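Local atomic coordinates of hydrolase (Rhizobium meliloti, PDB entry 5HOE), a protein that acts as a carbohydrate acetylesterase of the SGNH hydrolase superfamily, probably cleaving acetyl esters, and assembles as an octamer. Residues W28-V33 / S37-Y42; I63-S68 / S85-M90. All coordinates share one frame; numbering follows the deposited sequence.

Overall arrangement
From the N terminus the chain runs through strand 17-23 and the short helix 25-28 into the loop where interaction 1 forms: 28-33 meets 37-42 with three residues between them. The chain then passes through helix 48-56 to strand 60-66, an edge strand of the parallel sheet within this chain. Interaction 2 joins 63-68 to helix 84-95 and closes a longer loop of 16 residues. The two contacts follow one another without nesting or crossing, their centres about 18 Å apart, yet Trp28 and Trp30 both pack on Ser68, which joins them. Both also touch the second subunit.

Interaction 1: residues W28-V33 / S37-Y42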
# COMPACT_ATOMS: atom_id res chain seq x y z
N TRP A 28 -1.67 -24.61 20.96
CA TRP A 28 -0.54 -25.35 20.40
C TRP A 28 0.06 -26.32 21.42
O TRP A 28 0.39 -27.47 21.10
CB TRP A 28 0.54 -24.38 19.90
CG TRP A 28 1.72 -25.06 19.24
CD1 TRP A 28 1.75 -25.62 18.00
CD2 TRP A 28 3.03 -25.27 19.80
NE1 TRP A 28 2.98 -26.15 17.74
CE2 TRP A 28 3.79 -25.97 18.83
CE3 TRP A 28 3.64 -24.94 21.03
CZ2 TRP A 28 5.11 -26.34 19.04
CZ3 TRP A 28 4.96 -25.32 21.23
CH2 TRP A 28 5.68 -26.02 20.24
N GLY A 29 0.20 -25.87 22.67
CA GLY A 29 0.68 -26.73 23.74
C GLY A 29 2.11 -26.45 24.14
O GLY A 29 2.94 -27.36 24.22
N TRP A 30 2.40 -25.18 24.42
CA TRP A 30 3.72 -24.74 24.87
C TRP A 30 4.00 -25.27 26.28
O TRP A 30 3.30 -24.92 27.23
CB TRP A 30 3.75 -23.22 24.87
CG TRP A 30 5.03 -22.56 25.31
CD1 TRP A 30 5.54 -22.53 26.56
CD2 TRP A 30 5.92 -21.80 24.49
NE1 TRP A 30 6.72 -21.82 26.58
CE2 TRP A 30 6.97 -21.36 25.32
CE3 TRP A 30 5.94 -21.47 23.13
CZ2 TRP A 30 8.04 -20.60 24.83
CZ3 TRP A 30 6.99 -20.73 22.65
CH2 TRP A 30 8.03 -20.30 23.49
N ILE A 31 5.08 -26.01 26.44
CA ILE A 31 5.45 -26.52 27.76
C ILE A 31 6.21 -25.44 28.51
O ILE A 31 7.28 -25.02 28.06
CB ILE A 31 6.33 -27.78 27.65
CG1 ILE A 31 5.61 -28.89 26.88
CG2 ILE A 31 6.71 -28.28 29.06
CD1 ILE A 31 6.50 -30.10 26.58
N PRO A 32 5.74 -24.98 29.66
CA PRO A 32 6.50 -23.96 30.38
C PRO A 32 7.82 -24.52 30.88
O PRO A 32 7.88 -25.64 31.38
CB PRO A 32 5.57 -23.55 31.53
CG PRO A 32 4.61 -24.66 31.68
CD PRO A 32 4.51 -25.39 30.37
N VAL A 33 8.89 -23.72 30.76
CA VAL A 33 10.23 -24.19 31.12
C VAL A 33 11.05 -23.08 31.78
O VAL A 33 10.88 -21.89 31.48
CB VAL A 33 11.01 -24.80 29.93
CG1 VAL A 33 10.35 -26.08 29.40
CG2 VAL A 33 11.21 -23.78 28.81
N SER A 37 12.50 -19.96 26.98
CA SER A 37 12.39 -20.18 25.54
C SER A 37 13.77 -20.57 25.02
O SER A 37 14.77 -20.05 25.51
CB SER A 37 11.92 -18.89 24.84
OG SER A 37 11.91 -19.04 23.44
N PRO A 38 13.85 -21.46 24.03
CA PRO A 38 12.77 -22.16 23.33
C PRO A 38 12.21 -23.32 24.15
O PRO A 38 12.74 -23.61 25.24
CB PRO A 38 13.46 -22.70 22.07
CG PRO A 38 14.87 -22.91 22.50
CD PRO A 38 15.17 -21.80 23.48
N THR A 39 11.15 -23.97 23.64
CA THR A 39 10.55 -25.09 24.35
C THR A 39 9.93 -26.08 23.37
O THR A 39 9.83 -25.83 22.16
CB THR A 39 9.48 -24.62 25.34
OG1 THR A 39 9.20 -25.68 26.25
CG2 THR A 39 8.18 -24.26 24.62
N LEU A 40 9.49 -27.21 23.92
CA LEU A 40 8.88 -28.29 23.18
C LEU A 40 7.36 -28.24 23.33
O LEU A 40 6.82 -27.48 24.13
CB LEU A 40 9.39 -29.63 23.71
CG LEU A 40 10.90 -29.85 23.60
CD1 LEU A 40 11.31 -31.04 24.43
CD2 LEU A 40 11.33 -30.05 22.14
N ARG A 41 6.69 -29.07 22.53
CA ARG A 41 5.23 -29.16 22.48
C ARG A 41 4.74 -30.33 23.31
O ARG A 41 5.31 -31.43 23.27
CB ARG A 41 4.79 -29.37 21.02
CG ARG A 41 3.30 -29.11 20.76
CD ARG A 41 2.99 -29.33 19.29
NE ARG A 41 1.62 -28.95 18.99
CZ ARG A 41 1.04 -29.10 17.82
NH1 ARG A 41 1.72 -29.64 16.81
NH2 ARG A 41 -0.23 -28.71 17.66
N TYR A 42 3.65 -30.11 24.05
CA TYR A 42 3.01 -31.23 24.74
C TYR A 42 2.54 -32.26 23.71
O TYR A 42 2.08 -31.88 22.63
CB TYR A 42 1.78 -30.75 25.52
CG TYR A 42 2.07 -30.08 26.84
CD1 TYR A 42 2.53 -30.81 27.92
CD2 TYR A 42 1.84 -28.71 27.03
CE1 TYR A 42 2.79 -30.20 29.14
CE2 TYR A 42 2.08 -28.11 28.25
CZ TYR A 42 2.55 -28.85 29.29
OH TYR A 42 2.82 -28.22 30.49
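Trp28 and Arg41 lie flat against one another, the indole and guanidinium planes only 7° apart and their centres 4.0 Å from each other. The extended Arg41 chain runs across the same ring face, with CG 3.7 Å from the centroid of the six-membered ring of Trp28. Arg41 NE turns its hydrogen to Trp28 O at 2.9 Å, within the guanidinium plane, which fixes the rotation of that group over the indole. Arg41 N is bonded to Tyr143 OH of the second subunit, and His95 of that subunit packs on Arg41. Gly29, leaving the helix with positive phi, accepts a bond from Tyr42 N to its O (2.8 Å, 168° at the hydrogen); that phi, and Tyr42 CB close by, suit a residue without a side chain. Trp30 swings its ring, CG anti to its own N (chi1 180°), beneath the methyl of Thr39, whose CG2 stands 3.3 Å from the centroid of the five-membered ring. Ile31 N bonds to Leu40 O, which with the Gly29 bond makes a single bridge flanking Trp30 and Arg41. Ile31 O receives Thr39 OG1 at 2.7 Å on a lone pair, in the carbonyl plane, while Ile31 CG1 sits over the centre of the Tyr42 ring, 3.6 Å from its centroid. Pro32 CD then rests 3.3 Å from Tyr42 OH, a hydroxyl hydrogen-bonded to Leu210 O, and Val33 CG1 packs on Thr39 OG1. Trp30 stacks on His209 of a probable Ser-His-Asp triad, placing the loop beside the likely active site. The result is an irregular loop folded back on itself after helix 25-28, with helix 212-229 packing on Tyr42 through Ala212 and Asn215.

Interaction 2: residues I63-S68 / S85-M90; sequences IEEGLS and STYLPM
The side chains of Glu65 and Tyr87 cross at about a right angle, while their carboxylate and ring planes are inclined at 62°. In Tyr87 CG lies anti to the backbone N (chi1 -178°), which carries the ring out from the helix so that its OH donates to Glu65 OE1 at 2.9 Å. The carboxylate lies at the edge of the ring, near its plane, with OE1 also 3.6 Å from Tyr87 CE1. Relative to the carboxylate plane, the hydroxyl comes from above, 44° out of it. The Glu65 chain is bent at chi2 (-70°), which turns OE1 to the Tyr87 hydroxyl. That hydrogen bond is the one direct link between the two segments. The buried carboxylate has further partners: OE2 bonds to His95 NE2 of the same chain, and OE1 makes a weak bond to His95 of the second subunit. The two Glu65 carboxylates approach each other across that interface, where the Tyr87 rings also stack, so the neighbouring histidines probably help to offset the clustered negative charge. An alanine in place of Glu65 would probably leave the Tyr87 hydroxyl without its acceptor and His95 without its partner, and open a gap between strand and helix. Strand 60-66 pairs with strand 17-23, and helix 84-95 packs beside both in the alpha/beta arrangement of the SGNH hydrolase fold, here with a subunit interface at the helix.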
# COMPACT_ATOMS: atom_id res chain seq x y z
N ILE A 63 -9.97 -30.56 15.00
CA ILE A 63 -8.97 -29.94 14.13
C ILE A 63 -8.23 -28.90 14.95
O ILE A 63 -8.85 -28.02 15.56
CB ILE A 63 -9.65 -29.27 12.92
CG1 ILE A 63 -10.45 -30.30 12.11
CG2 ILE A 63 -8.63 -28.58 12.03
CD1 ILE A 63 -11.61 -29.72 11.41
N GLU A 64 -6.92 -29.03 15.03
CA GLU A 64 -6.09 -28.12 15.81
C GLU A 64 -5.51 -27.03 14.91
O GLU A 64 -4.86 -27.32 13.89
CB GLU A 64 -4.95 -28.89 16.46
CG GLU A 64 -5.41 -30.01 17.37
CD GLU A 64 -4.24 -30.70 18.03
OE1 GLU A 64 -3.63 -31.58 17.40
OE2 GLU A 64 -3.92 -30.33 19.16
N GLU A 65 -5.75 -25.77 15.29
CA GLU A 65 -5.10 -24.60 14.69
C GLU A 65 -4.60 -23.67 15.80
O GLU A 65 -5.14 -22.57 16.01
CB GLU A 65 -6.04 -23.88 13.72
CG GLU A 65 -6.41 -24.68 12.47
CD GLU A 65 -5.29 -24.89 11.47
OE1 GLU A 65 -4.18 -24.38 11.66
OE2 GLU A 65 -5.57 -25.57 10.45
N GLY A 66 -3.55 -24.10 16.49
CA GLY A 66 -2.92 -23.31 17.53
C GLY A 66 -1.57 -22.79 17.05
O GLY A 66 -0.76 -23.54 16.51
N LEU A 67 -1.33 -21.51 17.29
CA LEU A 67 -0.09 -20.87 16.87
C LEU A 67 0.45 -20.02 18.00
O LEU A 67 -0.20 -19.07 18.45
CB LEU A 67 -0.32 -20.03 15.61
CG LEU A 67 0.87 -19.21 15.13
CD1 LEU A 67 2.01 -20.13 14.70
CD2 LEU A 67 0.43 -18.31 13.97
N SER A 68 1.65 -20.36 18.48
CA SER A 68 2.27 -19.57 19.53
C SER A 68 2.36 -18.10 19.12
O SER A 68 2.65 -17.79 17.96
CB SER A 68 3.66 -20.12 19.82
OG SER A 68 3.56 -21.43 20.35
N SER A 85 -6.87 -13.00 12.73
CA SER A 85 -7.94 -12.66 11.80
C SER A 85 -7.45 -12.70 10.34
O SER A 85 -8.27 -12.75 9.43
CB SER A 85 -8.52 -11.29 12.15
OG SER A 85 -7.63 -10.24 11.77
N THR A 86 -6.13 -12.65 10.11
CA THR A 86 -5.62 -12.80 8.75
C THR A 86 -5.76 -14.23 8.24
O THR A 86 -5.97 -14.44 7.04
CB THR A 86 -4.16 -12.33 8.71
OG1 THR A 86 -4.09 -10.96 9.10
CG2 THR A 86 -3.54 -12.50 7.31
N TYR A 87 -5.61 -15.22 9.13
CA TYR A 87 -5.58 -16.65 8.80
C TYR A 87 -6.93 -17.34 8.96
O TYR A 87 -7.19 -18.33 8.27
CB TYR A 87 -4.56 -17.32 9.74
CG TYR A 87 -4.24 -18.82 9.64
CD1 TYR A 87 -4.99 -19.79 10.31
CD2 TYR A 87 -3.11 -19.25 8.94
CE1 TYR A 87 -4.66 -21.14 10.24
CE2 TYR A 87 -2.77 -20.58 8.88
CZ TYR A 87 -3.53 -21.53 9.53
OH TYR A 87 -3.17 -22.86 9.44
N LEU A 88 -7.81 -16.86 9.86
CA LEU A 88 -9.02 -17.62 10.16
C LEU A 88 -9.92 -17.85 8.95
O LEU A 88 -10.39 -18.99 8.77
CB LEU A 88 -9.76 -17.00 11.36
CG LEU A 88 -10.99 -17.75 11.85
CD1 LEU A 88 -10.66 -19.16 12.31
CD2 LEU A 88 -11.65 -17.00 12.99
N PRO A 89 -10.21 -16.87 8.09
CA PRO A 89 -11.07 -17.17 6.93
C PRO A 89 -10.55 -18.29 6.05
O PRO A 89 -11.32 -19.18 5.68
CB PRO A 89 -11.19 -15.82 6.20
CG PRO A 89 -11.00 -14.81 7.32
CD PRO A 89 -9.93 -15.42 8.20
N MET A 90 -9.25 -18.30 5.78
CA MET A 90 -8.63 -19.41 5.03
C MET A 90 -8.78 -20.75 5.77
O MET A 90 -9.05 -21.79 5.15
CB MET A 90 -7.14 -19.08 4.80
CG MET A 90 -6.86 -17.97 3.79
SD MET A 90 -5.10 -17.65 3.48
CE MET A 90 -4.74 -16.21 4.47